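Local atomic coordinates of D-glycero-beta-D-manno-heptose-1,7-bisphosphate 7-phosphatase (Mesorhizobium loti, PDB entry 2O2X), a protein that hydrolyses the C-7 phosphate of D-glycero-beta-D-manno-heptose 1,7-bisphosphate, with magnesium as cofactor, on the way to ADP-heptose. Residues P15-E20 with P131-R136; L34-D39 with P63-A68; A53-R58 with N98-E103; S92-V97 with V115-Y120; D162-M167 with F191-L196. All coordinates share one frame; numbering follows the deposited sequence. Where two conformers were deposited one is given.

Contact 1. Residues P15-E20 with P131-R136; sequences PGVWIE and PDHPMR
The His-133 imidazole is the flat group that touches across this contact: CG2 of Val-17 approaches CE1 of His-133 at 4.3 Å, obliquely to the ring. One face of the imidazole carries the next residue, with Pro-134 CD lying 3.3 Å above the plane toward the rim, and CA of Met-135 sits in plane at the edge; the ring of Tyr-120 meets it as well. The imidazole is also pinned from its own turn. The backbone N of Met-135 donates to His-133 ND1 at 3.0 Å, from a position tilted 22° out of the ring plane, while NE2 has a weak bond to Glu-14.

Most of the touching falls to Met-135, a selenomethionine here. Its chain bends at chi2 (-68°) and again at chi3 (-81°), which brings it across the Val-17 side chain at about a right angle. The methyl CE of Met-135 rests 3.8 Å from CG1 of Val-17, and further back its CG lies 4.0 Å from Val-17 CG2. The same CE also reaches CD1 of Ile-19, more loosely at 4.3 Å.

Helix 141-150 covers the same spot: Met-142 and Glu-145 touch Met-135, and Glu-145 also touches Ile-19. The 131-136 segment closes in a type I turn from His-133 to Arg-136, with Arg-136 N bonded to His-133 O. This turn against a strand near the edge of the sheet leads straight into the phosphatase site, where Arg-136 probably contributes to substrate recognition and Lys-137 to phosphoryl stabilisation, as in related heptose bisphosphate phosphatases.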
# COMPACT_ATOMS: atom_id res chain seq x y z
N PRO A 15 18.98 1.14 5.85
CA PRO A 15 19.01 -0.32 5.90
C PRO A 15 17.62 -0.98 5.99
O PRO A 15 17.47 -2.09 5.53
CB PRO A 15 19.82 -0.61 7.16
CG PRO A 15 20.72 0.59 7.26
CD PRO A 15 19.88 1.73 6.87
N GLY A 16 16.64 -0.28 6.55
CA GLY A 16 15.31 -0.85 6.69
C GLY A 16 14.22 -0.20 5.85
O GLY A 16 13.05 -0.40 6.13
N VAL A 17 14.58 0.58 4.81
CA VAL A 17 13.59 1.24 3.98
C VAL A 17 13.88 1.08 2.50
O VAL A 17 14.97 1.43 2.03
CB VAL A 17 13.44 2.73 4.30
CG1 VAL A 17 12.33 3.34 3.43
CG2 VAL A 17 13.16 2.95 5.78
N TRP A 18 12.88 0.59 1.77
CA TRP A 18 12.93 0.33 0.34
C TRP A 18 11.94 1.28 -0.32
O TRP A 18 10.76 1.29 0.06
CB TRP A 18 12.50 -1.11 0.11
CG TRP A 18 12.29 -1.61 -1.31
CD1 TRP A 18 11.34 -1.23 -2.19
CD2 TRP A 18 13.00 -2.69 -1.93
NE1 TRP A 18 11.45 -1.94 -3.35
CE2 TRP A 18 12.45 -2.86 -3.21
CE3 TRP A 18 14.05 -3.51 -1.54
CZ2 TRP A 18 12.93 -3.81 -4.11
CZ3 TRP A 18 14.51 -4.46 -2.41
CH2 TRP A 18 13.96 -4.60 -3.68
N ILE A 19 12.37 2.04 -1.33
CA ILE A 19 11.49 2.94 -2.06
C ILE A 19 11.79 2.80 -3.54
O ILE A 19 12.93 3.01 -3.97
CB ILE A 19 11.67 4.40 -1.64
CG1 ILE A 19 11.50 4.55 -0.12
CG2 ILE A 19 10.67 5.28 -2.39
CD1 ILE A 19 11.60 5.97 0.40
N GLU A 20 10.78 2.44 -4.32
CA GLU A 20 10.97 2.03 -5.71
C GLU A 20 9.83 2.56 -6.57
O GLU A 20 8.66 2.21 -6.34
CB GLU A 20 10.97 0.50 -5.76
CG GLU A 20 11.19 -0.10 -7.10
CD GLU A 20 11.06 -1.60 -7.09
OE1 GLU A 20 10.50 -2.19 -6.11
OE2 GLU A 20 11.44 -2.18 -8.13
N PRO A 131 12.24 0.26 17.23
CA PRO A 131 10.85 -0.00 17.59
C PRO A 131 9.76 0.90 17.05
O PRO A 131 8.62 0.43 16.92
CB PRO A 131 10.84 0.04 19.13
CG PRO A 131 11.99 0.81 19.48
CD PRO A 131 13.02 0.69 18.41
N ASP A 132 10.05 2.15 16.77
CA ASP A 132 8.95 3.07 16.40
C ASP A 132 9.36 3.98 15.28
O ASP A 132 9.21 5.21 15.36
CB ASP A 132 8.55 3.90 17.61
CG ASP A 132 7.22 4.65 17.42
OD1 ASP A 132 6.38 4.23 16.58
OD2 ASP A 132 7.02 5.65 18.14
N HIS A 133 9.89 3.38 14.23
CA HIS A 133 10.47 4.13 13.16
C HIS A 133 9.37 4.89 12.40
O HIS A 133 8.30 4.35 12.19
CB HIS A 133 11.22 3.22 12.19
CG HIS A 133 12.07 3.97 11.24
ND1 HIS A 133 11.59 4.52 10.07
CD2 HIS A 133 13.37 4.34 11.33
CE1 HIS A 133 12.57 5.14 9.45
NE2 HIS A 133 13.67 5.04 10.19
N PRO A 134 9.63 6.16 12.01
CA PRO A 134 8.66 6.99 11.31
C PRO A 134 8.09 6.36 10.01
O PRO A 134 7.00 6.76 9.60
CB PRO A 134 9.44 8.26 10.96
CG PRO A 134 10.55 8.30 11.87
CD PRO A 134 10.87 6.90 12.33
N MSE A 135 8.80 5.42 9.41
CA MSE A 135 8.33 4.76 8.19
C MSE A 135 7.49 3.54 8.45
O MSE A 135 6.92 2.98 7.51
CB MSE A 135 9.48 4.36 7.28
CG MSE A 135 10.27 5.54 6.80
SE MSE A 135 9.32 6.71 5.56
CE MSE A 135 9.52 5.87 4.15
N ARG A 136 7.40 3.10 9.70
CA ARG A 136 6.69 1.86 10.02
C ARG A 136 5.26 2.23 10.40
O ARG A 136 5.03 2.92 11.38
CB ARG A 136 7.33 1.09 11.17
CG ARG A 136 6.59 -0.19 11.46
CD ARG A 136 6.97 -0.85 12.76
NE ARG A 136 6.08 -1.97 13.07
CZ ARG A 136 5.06 -1.92 13.92
NH1 ARG A 136 4.78 -0.80 14.61
NH2 ARG A 136 4.34 -3.02 14.11

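Contact 2. Residues L34-D39 with P63-A68; sequences LFLDRD and PAIATA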
# COMPACT_ATOMS: atom_id res chain seq x y z
N LEU A 34 -4.12 6.15 -4.64
CA LEU A 34 -4.67 4.98 -3.98
C LEU A 34 -3.53 4.26 -3.31
O LEU A 34 -2.70 3.65 -3.99
CB LEU A 34 -5.39 4.05 -4.96
CG LEU A 34 -5.94 2.74 -4.35
CD1 LEU A 34 -6.98 3.00 -3.32
CD2 LEU A 34 -6.48 1.85 -5.46
N PHE A 35 -3.48 4.33 -1.99
CA PHE A 35 -2.50 3.59 -1.20
C PHE A 35 -3.05 2.21 -0.86
O PHE A 35 -4.18 2.11 -0.39
CB PHE A 35 -2.17 4.31 0.12
CG PHE A 35 -1.38 5.60 -0.05
CD1 PHE A 35 0.01 5.57 -0.21
CD2 PHE A 35 -2.01 6.84 -0.06
CE1 PHE A 35 0.75 6.73 -0.35
CE2 PHE A 35 -1.25 8.01 -0.20
CZ PHE A 35 0.12 7.94 -0.35
N LEU A 36 -2.24 1.18 -1.03
CA LEU A 36 -2.61 -0.19 -0.73
C LEU A 36 -1.57 -0.83 0.14
O LEU A 36 -0.38 -0.84 -0.18
CB LEU A 36 -2.71 -1.03 -2.01
CG LEU A 36 -3.73 -0.56 -3.06
CD1 LEU A 36 -3.66 -1.43 -4.31
CD2 LEU A 36 -5.14 -0.54 -2.48
N ASP A 37 -1.99 -1.47 1.22
CA ASP A 37 -1.13 -2.44 1.88
C ASP A 37 -0.95 -3.64 0.90
O ASP A 37 -1.71 -3.78 -0.07
CB ASP A 37 -1.77 -2.88 3.20
CG ASP A 37 -0.85 -3.77 4.05
OD1 ASP A 37 0.38 -3.76 3.91
OD2 ASP A 37 -1.38 -4.48 4.92
N ARG A 38 0.06 -4.50 1.13
CA ARG A 38 0.30 -5.62 0.26
C ARG A 38 -0.25 -6.94 0.86
O ARG A 38 -1.25 -7.46 0.38
CB ARG A 38 1.78 -5.73 -0.15
CG ARG A 38 1.94 -6.49 -1.47
CD ARG A 38 3.36 -7.01 -1.67
NE ARG A 38 3.60 -8.14 -0.78
CZ ARG A 38 4.80 -8.61 -0.47
NH1 ARG A 38 5.90 -8.08 -0.99
NH2 ARG A 38 4.89 -9.61 0.37
N ASP A 39 0.39 -7.47 1.90
CA ASP A 39 0.02 -8.76 2.46
C ASP A 39 -1.31 -8.65 3.20
O ASP A 39 -1.40 -7.93 4.21
CB ASP A 39 1.12 -9.26 3.40
CG ASP A 39 2.46 -9.43 2.71
OD1 ASP A 39 2.54 -10.15 1.70
OD2 ASP A 39 3.45 -8.87 3.22
N PRO A 63 -10.42 -5.32 -8.99
CA PRO A 63 -11.24 -4.22 -9.51
C PRO A 63 -10.79 -2.84 -9.04
O PRO A 63 -10.90 -1.87 -9.77
CB PRO A 63 -12.63 -4.56 -8.98
CG PRO A 63 -12.61 -6.04 -8.86
CD PRO A 63 -11.26 -6.32 -8.31
N ALA A 64 -10.32 -2.75 -7.80
CA ALA A 64 -9.85 -1.44 -7.29
C ALA A 64 -8.60 -0.96 -8.00
O ALA A 64 -8.50 0.22 -8.36
CB ALA A 64 -9.61 -1.53 -5.79
N ILE A 65 -7.64 -1.85 -8.20
CA ILE A 65 -6.43 -1.47 -8.91
C ILE A 65 -6.78 -1.09 -10.36
O ILE A 65 -6.33 -0.06 -10.85
CB ILE A 65 -5.37 -2.60 -8.86
CG1 ILE A 65 -5.02 -2.97 -7.42
CG2 ILE A 65 -4.09 -2.15 -9.57
CD1 ILE A 65 -4.06 -4.11 -7.30
N ALA A 66 -7.58 -1.91 -11.02
CA ALA A 66 -8.01 -1.60 -12.40
C ALA A 66 -8.69 -0.24 -12.50
O ALA A 66 -8.43 0.56 -13.41
CB ALA A 66 -8.93 -2.68 -12.90
N THR A 67 -9.58 0.05 -11.55
CA THR A 67 -10.30 1.32 -11.54
C THR A 67 -9.36 2.51 -11.39
O THR A 67 -9.48 3.49 -12.10
CB THR A 67 -11.40 1.31 -10.44
OG1 THR A 67 -12.36 0.29 -10.75
CG2 THR A 67 -12.10 2.60 -10.35
N ALA A 68 -8.42 2.42 -10.45
CA ALA A 68 -7.43 3.47 -10.25
C ALA A 68 -6.58 3.63 -11.51
O ALA A 68 -6.32 4.75 -11.97
CB ALA A 68 -6.54 3.14 -9.05
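Leu-34 reaches from the strand to Ala-68 on the helix. Its CB leaves the backbone in the direction of residues 63-68, and CG is set anti to the backbone N (chi1 177°). The chain then forks, and the CD2 branch does the touching. That methyl lies 3.8 Å from the CB of Ala-68 and 3.9 Å from the carbonyl O of Ala-64, so it rests between two residues one helical turn apart. Ala-68 N bonds to that same Ala-64 O, which meets the methyl only by packing.

Two residues along the strand, Leu-36 makes the second contact. CD1 of Leu-36 packs 3.7 Å from CG1 of Ile-65 and 4.0 Å from Ile-65 CD1, the two side chains crossing obliquely. The strand and helix segments run roughly antiparallel, at 150°, with axes 10.3 Å apart. They belong to a beta-alpha-beta unit made of strand 34-36, helix 62-71 and strand 75-80, and Val-75 fills in beside both Leu-36 and Ala-68.

Just past the strand come Asp-37 and Asp-39, by similarity the nucleophile and the proton donor of a HAD phosphatase. Between them Arg-38 uses NH2 to salt-bridge Asp-39 OD1 at 2.8 Å. The side chains that meet are all aliphatic and no hydrogen bond joins the segments, so packing holds the helix against a strand that is itself backbone-bonded into the sheet, while charged chemistry is kept to the strand's end.

Contact 3. Residues A53-R58 with N98-E103; sequences AEIVLR and NGRVLE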
# COMPACT_ATOMS: atom_id res chain seq x y z
N ALA A 53 6.91 -18.56 -4.74
CA ALA A 53 6.03 -19.63 -5.21
C ALA A 53 4.70 -19.74 -4.45
O ALA A 53 3.72 -20.29 -4.96
CB ALA A 53 6.77 -20.97 -5.16
N GLU A 54 4.66 -19.23 -3.23
CA GLU A 54 3.47 -19.31 -2.37
C GLU A 54 2.54 -18.11 -2.58
O GLU A 54 1.43 -18.10 -2.05
CB GLU A 54 3.88 -19.40 -0.91
CG GLU A 54 4.61 -20.68 -0.58
CD GLU A 54 5.05 -20.80 0.88
OE1 GLU A 54 4.86 -19.84 1.68
OE2 GLU A 54 5.55 -21.90 1.24
N ILE A 55 2.97 -17.11 -3.33
CA ILE A 55 2.14 -15.89 -3.50
C ILE A 55 0.88 -16.18 -4.31
O ILE A 55 0.94 -16.77 -5.41
CB ILE A 55 2.97 -14.78 -4.16
CG1 ILE A 55 4.01 -14.25 -3.17
CG2 ILE A 55 2.10 -13.63 -4.67
CD1 ILE A 55 3.44 -13.30 -2.08
N VAL A 56 -0.26 -15.72 -3.78
CA VAL A 56 -1.55 -15.79 -4.46
C VAL A 56 -2.22 -14.44 -4.32
O VAL A 56 -2.31 -13.92 -3.22
CB VAL A 56 -2.43 -16.86 -3.79
CG1 VAL A 56 -3.81 -16.90 -4.39
CG2 VAL A 56 -1.76 -18.21 -3.90
N LEU A 57 -2.72 -13.90 -5.43
CA LEU A 57 -3.46 -12.65 -5.39
C LEU A 57 -4.81 -12.81 -4.71
O LEU A 57 -5.43 -13.88 -4.76
CB LEU A 57 -3.67 -12.11 -6.78
CG LEU A 57 -2.44 -11.73 -7.60
CD1 LEU A 57 -2.86 -11.08 -8.87
CD2 LEU A 57 -1.53 -10.83 -6.83
N ARG A 58 -5.27 -11.74 -4.06
CA ARG A 58 -6.66 -11.62 -3.63
C ARG A 58 -7.45 -11.03 -4.80
O ARG A 58 -7.31 -9.84 -5.11
CB ARG A 58 -6.78 -10.75 -2.38
CG ARG A 58 -6.07 -11.33 -1.17
CD ARG A 58 -6.28 -10.52 0.08
NE ARG A 58 -7.69 -10.52 0.54
CZ ARG A 58 -8.56 -9.55 0.37
NH1 ARG A 58 -8.25 -8.40 -0.23
NH2 ARG A 58 -9.79 -9.72 0.82
N ASN A 98 7.99 -9.62 -4.05
CA ASN A 98 7.30 -8.44 -4.56
C ASN A 98 7.26 -8.45 -6.08
O ASN A 98 6.25 -8.09 -6.69
CB ASN A 98 7.93 -7.13 -4.04
CG ASN A 98 6.91 -6.02 -4.00
OD1 ASN A 98 5.94 -6.11 -3.22
ND2 ASN A 98 7.07 -4.99 -4.84
N GLY A 99 8.36 -8.85 -6.71
CA GLY A 99 8.36 -9.01 -8.15
C GLY A 99 7.32 -9.98 -8.65
O GLY A 99 6.67 -9.74 -9.66
N ARG A 100 7.15 -11.08 -7.93
CA ARG A 100 6.13 -12.07 -8.28
C ARG A 100 4.71 -11.48 -8.16
O ARG A 100 3.85 -11.71 -9.01
CB ARG A 100 6.29 -13.36 -7.45
CG ARG A 100 5.24 -14.40 -7.70
CD ARG A 100 5.22 -14.85 -9.12
NE ARG A 100 4.35 -16.01 -9.34
CZ ARG A 100 4.00 -16.45 -10.54
NH1 ARG A 100 4.41 -15.85 -11.64
NH2 ARG A 100 3.20 -17.51 -10.64
N VAL A 101 4.47 -10.68 -7.13
CA VAL A 101 3.17 -10.03 -6.96
C VAL A 101 2.92 -9.14 -8.17
O VAL A 101 1.84 -9.19 -8.76
CB VAL A 101 3.09 -9.22 -5.63
CG1 VAL A 101 1.87 -8.35 -5.59
CG2 VAL A 101 3.09 -10.17 -4.41
N LEU A 102 3.90 -8.32 -8.55
CA LEU A 102 3.73 -7.41 -9.70
C LEU A 102 3.54 -8.19 -11.02
O LEU A 102 2.77 -7.77 -11.88
CB LEU A 102 4.89 -6.41 -9.81
CG LEU A 102 5.06 -5.48 -8.60
CD1 LEU A 102 6.02 -4.35 -8.88
CD2 LEU A 102 3.75 -4.92 -8.04
N GLU A 103 4.23 -9.32 -11.17
CA GLU A 103 4.02 -10.18 -12.35
C GLU A 103 2.62 -10.75 -12.43
O GLU A 103 1.98 -10.74 -13.49
CB GLU A 103 5.06 -11.31 -12.38
CG GLU A 103 4.87 -12.31 -13.50
CD GLU A 103 4.80 -11.70 -14.91
OE1 GLU A 103 5.31 -10.57 -15.13
OE2 GLU A 103 4.25 -12.37 -15.80
O HOH W 1 3.27 -17.43 -6.88
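Ile-55 and Val-101 meet at about a right angle, branch against branch. CG2 of Ile-55, anti to the backbone N, comes 3.6 Å from CG2 of Val-101. In the other arm of the isoleucine CG1 is anti to the carbonyl carbon (chi1 -71°), and a bend at chi2 (-77°) turns the end methyl back to the same target: CD1 of Ile-55 is 3.9 Å from Val-101 CG2. One valine methyl is thus held by both branches of the isoleucine.

Leu-57 starts off to the side, but its end swings in. Its CD2 stands 4.2 Å from the backbone O of Val-101 and 4.4 Å from CG1 of the same valine, a much lighter touch. Leu-104 and Leu-105, further along the helix, complete the apolar surface on which Leu-57 lies.

The 53-58 segment belongs to the long connection between strand 34-36 and helix 62-71, the part of a HAD phosphatase chain that normally carries the squiggle and flap beside the active site. Val-56 and Arg-58 pair by backbone bonds with Val-44 and Ile-42, and helix 91-107 backs this folded-over loop. Val-101 also touches Ile-42 and Asn-43, and Arg-38, probably a substrate-binding residue, lies close to it.

Toward the outside the chemistry changes. CG of Arg-100 comes 4.2 Å from CB of Ile-55, and the arginine head is joined to the loop through water. That water accepts from Arg-100 NE at 3.0 Å, at the edge and in the plane of the guanidinium, and donates to the carbonyl O of Ile-55 at 2.8 Å.

Contact 4. Residues S92-V97 with V115-Y120; sequences SAFAAV and VLACAY
This is a buried helix-on-sheet contact in which a single aromatic ring, Phe-94, spans from helix 91-107 to Val-115 and Ala-117 on strand 114-118. The backbones stay well apart, with the nearest CA pair, Phe-94 and Ala-117, at 9.2 Å. The phenyl bridges that distance because its CG lies anti to the backbone N (chi1 174°), which carries the far end of the ring down to the strand.

CZ of Phe-94 is the atom that lands. It lies 3.8 Å from CB of Ala-117, which approaches obliquely to the ring, and 4.0 Å from CG1 of Val-115, which sits at the ring edge near its plane. Phe-94 CE1 adds a longer touch to the same Ala-117 CB at 4.1 Å. Phenyl and valine come at each other from opposite directions, and both strand residues point at the helix, whereas Leu-116 between them points away. The small methyl of Ala-117 lets the ring end come down close to the sheet. No polar group takes part between the two segments, and no hydrogen bond crosses the contact.

Trp-18 and Trp-91 both meet the Phe-94 ring edge-to-face, and Arg-38 from the active-site loop packs on it too. Strand 114-118 lies between strand 17-21, which is antiparallel to it, and strand 75-80, parallel to it. Helix 91-107, after the short helix 82-85, lies in the connection from 75-80, so it packs over the very strand it leads into.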
# COMPACT_ATOMS: atom_id res chain seq x y z
N SER A 92 16.53 -9.46 -0.37
CA SER A 92 16.53 -10.22 -1.62
C SER A 92 15.26 -11.06 -1.79
O SER A 92 14.70 -11.14 -2.88
CB SER A 92 17.78 -11.09 -1.72
OG SER A 92 18.89 -10.24 -1.94
N ALA A 93 14.81 -11.64 -0.70
CA ALA A 93 13.55 -12.37 -0.72
C ALA A 93 12.38 -11.42 -0.99
O ALA A 93 11.48 -11.74 -1.77
CB ALA A 93 13.35 -13.11 0.56
N PHE A 94 12.39 -10.24 -0.35
CA PHE A 94 11.36 -9.25 -0.63
C PHE A 94 11.35 -8.92 -2.12
O PHE A 94 10.30 -8.82 -2.76
CB PHE A 94 11.57 -7.95 0.17
CG PHE A 94 10.60 -6.86 -0.20
CD1 PHE A 94 9.29 -6.89 0.28
CD2 PHE A 94 10.94 -5.86 -1.08
CE1 PHE A 94 8.40 -5.93 -0.06
CE2 PHE A 94 10.04 -4.91 -1.45
CZ PHE A 94 8.77 -4.93 -0.94
N ALA A 95 12.52 -8.73 -2.71
CA ALA A 95 12.58 -8.39 -4.13
C ALA A 95 11.93 -9.47 -5.00
O ALA A 95 11.15 -9.18 -5.90
CB ALA A 95 14.04 -8.15 -4.58
N ALA A 96 12.24 -10.73 -4.70
CA ALA A 96 11.66 -11.85 -5.44
C ALA A 96 10.14 -11.98 -5.26
O ALA A 96 9.40 -12.19 -6.21
CB ALA A 96 12.34 -13.13 -5.03
N VAL A 97 9.70 -11.87 -4.01
CA VAL A 97 8.28 -12.00 -3.70
C VAL A 97 7.50 -10.83 -4.28
O VAL A 97 6.43 -11.02 -4.89
CB VAL A 97 8.08 -12.10 -2.18
CG1 VAL A 97 6.60 -11.93 -1.78
CG2 VAL A 97 8.61 -13.41 -1.67
N VAL A 115 6.39 1.36 -4.93
CA VAL A 115 6.42 0.46 -3.76
C VAL A 115 7.31 1.05 -2.68
O VAL A 115 8.48 1.36 -2.96
CB VAL A 115 6.95 -0.94 -4.14
CG1 VAL A 115 7.08 -1.85 -2.91
CG2 VAL A 115 6.06 -1.59 -5.20
N LEU A 116 6.79 1.18 -1.46
CA LEU A 116 7.57 1.51 -0.27
C LEU A 116 7.42 0.39 0.74
O LEU A 116 6.33 -0.16 0.91
CB LEU A 116 7.20 2.84 0.36
CG LEU A 116 7.21 4.03 -0.62
CD1 LEU A 116 5.85 4.27 -1.22
CD2 LEU A 116 7.60 5.32 0.11
N ALA A 117 8.52 0.02 1.38
CA ALA A 117 8.51 -1.02 2.38
C ALA A 117 9.43 -0.67 3.54
O ALA A 117 10.50 -0.05 3.34
CB ALA A 117 8.93 -2.35 1.78
N CYS A 118 9.01 -1.05 4.73
CA CYS A 118 9.73 -0.75 5.98
C CYS A 118 9.98 -2.03 6.76
O CYS A 118 9.03 -2.70 7.15
CB CYS A 118 8.95 0.22 6.82
SG CYS A 118 9.92 0.67 8.32
N ALA A 119 11.26 -2.33 7.02
CA ALA A 119 11.67 -3.56 7.70
C ALA A 119 11.71 -3.44 9.22
O ALA A 119 11.68 -4.47 9.91
CB ALA A 119 13.02 -3.99 7.22
N TYR A 120 11.83 -2.23 9.73
CA TYR A 120 12.14 -2.03 11.15
C TYR A 120 11.03 -2.54 12.07
O TYR A 120 9.84 -2.30 11.83
CB TYR A 120 12.33 -0.55 11.43
CG TYR A 120 13.48 0.10 10.68
CD1 TYR A 120 14.78 -0.37 10.79
CD2 TYR A 120 13.27 1.23 9.88
CE1 TYR A 120 15.85 0.25 10.10
CE2 TYR A 120 14.33 1.86 9.20
CZ TYR A 120 15.61 1.36 9.33
OH TYR A 120 16.64 1.98 8.64

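Contact 5. Residues D162-M167 with F191-L196; sequences DKLADM and FAIRPL
Ile-193 packs most tightly where Met-167, a selenomethionine, comes down from helix 164-172. CB of Met-167 is 3.7 Å from Ile-193 CD1, and its CG packs on the same arm. SE of Met-167 reaches CG2 of Ile-193 at 4.0 Å. Bends at chi2 (-59°) and chi3 (97°) take the chain aslant over Ile-193 and lead its end away. Beside this, CZ of Phe-191 comes within 3.6 Å of the backbone O of Met-167, obliquely to the ring.

The outer side is looser. Leu-164, exposed at the first turn, offers CD1 to Ile-193 CD1 at 4.1 Å, crossing it at about a right angle. With an alanine at Ile-193, CB and CG of Met-167 would probably face a gap and the Leu-164 methyl would lose its neighbour.

Ahead of the helix lie Asp-162 and Lys-163, probably magnesium ligands, the lysine probably binding substrate too. Lys-163 NZ forms salt bridges with Asp-162 OD1 and with Asp-45, while Asp-166 in the first turn accepts from Lys-163 N through OD2 at 3.2 Å. Met-167 also lies against Ile-159. Helix 164-172 links strands 158-161 and 177-181, and the contact joins it to 191-196, the next strand after 177-181 in the sheet.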
# COMPACT_ATOMS: atom_id res chain seq x y z
N ASP A 162 -5.78 -4.36 5.53
CA ASP A 162 -6.55 -5.23 6.43
C ASP A 162 -6.16 -5.08 7.88
O ASP A 162 -6.67 -5.82 8.72
CB ASP A 162 -6.48 -6.71 5.99
CG ASP A 162 -5.22 -7.44 6.43
OD1 ASP A 162 -4.15 -6.83 6.40
OD2 ASP A 162 -5.33 -8.63 6.75
N LYS A 163 -5.30 -4.11 8.18
CA LYS A 163 -4.88 -3.89 9.56
C LYS A 163 -5.23 -2.49 10.02
O LYS A 163 -5.23 -1.54 9.25
CB LYS A 163 -3.38 -4.21 9.71
CG LYS A 163 -3.17 -5.75 9.64
CD LYS A 163 -1.76 -6.23 9.34
CE LYS A 163 -1.76 -7.74 8.96
NZ LYS A 163 -2.04 -8.05 7.49
N LEU A 164 -5.54 -2.35 11.31
CA LEU A 164 -5.82 -1.04 11.87
C LEU A 164 -4.67 -0.06 11.64
O LEU A 164 -4.91 1.12 11.42
CB LEU A 164 -6.13 -1.13 13.37
CG LEU A 164 -6.68 0.16 13.98
CD1 LEU A 164 -8.00 0.59 13.32
CD2 LEU A 164 -6.89 -0.05 15.48
N ALA A 165 -3.43 -0.56 11.65
CA ALA A 165 -2.28 0.31 11.39
C ALA A 165 -2.34 1.03 10.05
O ALA A 165 -1.80 2.11 9.92
CB ALA A 165 -1.00 -0.49 11.47
N ASP A 166 -2.98 0.43 9.06
CA ASP A 166 -3.15 1.09 7.78
C ASP A 166 -4.11 2.29 7.89
O ASP A 166 -3.91 3.33 7.25
CB ASP A 166 -3.71 0.12 6.73
CG ASP A 166 -2.80 -1.09 6.46
OD1 ASP A 166 -1.63 -0.80 6.23
OD2 ASP A 166 -3.23 -2.30 6.48
N MSE A 167 -5.16 2.13 8.69
CA MSE A 167 -6.13 3.19 8.88
C MSE A 167 -5.54 4.31 9.71
O MSE A 167 -5.77 5.47 9.43
CB MSE A 167 -7.38 2.66 9.57
CG MSE A 167 -8.14 1.53 8.83
SE MSE A 167 -8.76 2.03 7.06
CE MSE A 167 -7.28 1.24 5.98
N PHE A 191 -12.06 11.63 9.88
CA PHE A 191 -11.64 10.34 9.30
C PHE A 191 -12.72 9.28 9.36
O PHE A 191 -13.35 9.04 10.39
CB PHE A 191 -10.36 9.81 9.96
CG PHE A 191 -9.67 8.77 9.13
CD1 PHE A 191 -8.92 9.13 8.05
CD2 PHE A 191 -9.87 7.42 9.37
CE1 PHE A 191 -8.31 8.19 7.24
CE2 PHE A 191 -9.27 6.45 8.56
CZ PHE A 191 -8.49 6.82 7.50
N ALA A 192 -12.94 8.63 8.24
CA ALA A 192 -13.88 7.54 8.20
C ALA A 192 -13.13 6.28 7.82
O ALA A 192 -12.47 6.23 6.76
CB ALA A 192 -14.99 7.81 7.21
N ILE A 193 -13.23 5.26 8.68
CA ILE A 193 -12.92 3.87 8.30
C ILE A 193 -14.16 3.27 7.68
O ILE A 193 -15.22 3.22 8.31
CB ILE A 193 -12.46 3.02 9.49
CG1 ILE A 193 -11.15 3.60 10.04
CG2 ILE A 193 -12.23 1.61 9.05
CD1 ILE A 193 -10.65 3.01 11.33
N ARG A 194 -14.04 2.90 6.41
CA ARG A 194 -15.13 2.34 5.63
C ARG A 194 -14.95 0.82 5.62
O ARG A 194 -13.84 0.33 5.44
CB ARG A 194 -15.08 2.87 4.19
CG ARG A 194 -15.05 4.37 4.06
CD ARG A 194 -16.32 5.00 4.52
NE ARG A 194 -16.34 6.43 4.23
CZ ARG A 194 -17.29 7.25 4.68
NH1 ARG A 194 -18.25 6.76 5.45
NH2 ARG A 194 -17.23 8.55 4.39
N PRO A 195 -16.03 0.06 5.81
CA PRO A 195 -15.89 -1.39 5.82
C PRO A 195 -15.66 -1.93 4.40
O PRO A 195 -16.17 -1.37 3.45
CB PRO A 195 -17.25 -1.85 6.37
CG PRO A 195 -18.17 -0.81 5.95
CD PRO A 195 -17.43 0.49 6.01
N LEU A 196 -14.84 -2.97 4.27
CA LEU A 196 -14.65 -3.64 2.97
C LEU A 196 -14.79 -5.15 3.13
O LEU A 196 -13.80 -5.88 3.21
CB LEU A 196 -13.31 -3.23 2.34
CG LEU A 196 -12.99 -3.71 0.91
CD1 LEU A 196 -14.13 -3.44 -0.06
CD2 LEU A 196 -11.69 -3.10 0.41

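Overall arrangement
Contacts 2 and 4 are fully buried, with aliphatic or aromatic side chains meeting, each setting a helix on an inner strand; contacts 1, 3 and 5 are only partly buried. None has a direct hydrogen bond between its segments, and contact 3 alone adds a water bridge. Contacts 3 and 4 share helix 91-107, while 1 and 4 sit on neighbouring strands, 17-21 and 114-118, tied by backbone bonds. Arg-38 of contact 2 bonds to Asn-98 of contact 3 and packs on Phe-94 of contact 4. The carboxylates of Asp-37 (contact 2) and Asp-166 (contact 5) lie close, and Lys-137 forms salt bridges with both. Contacts 4 and 5 stand on opposite sides of the chain's centre.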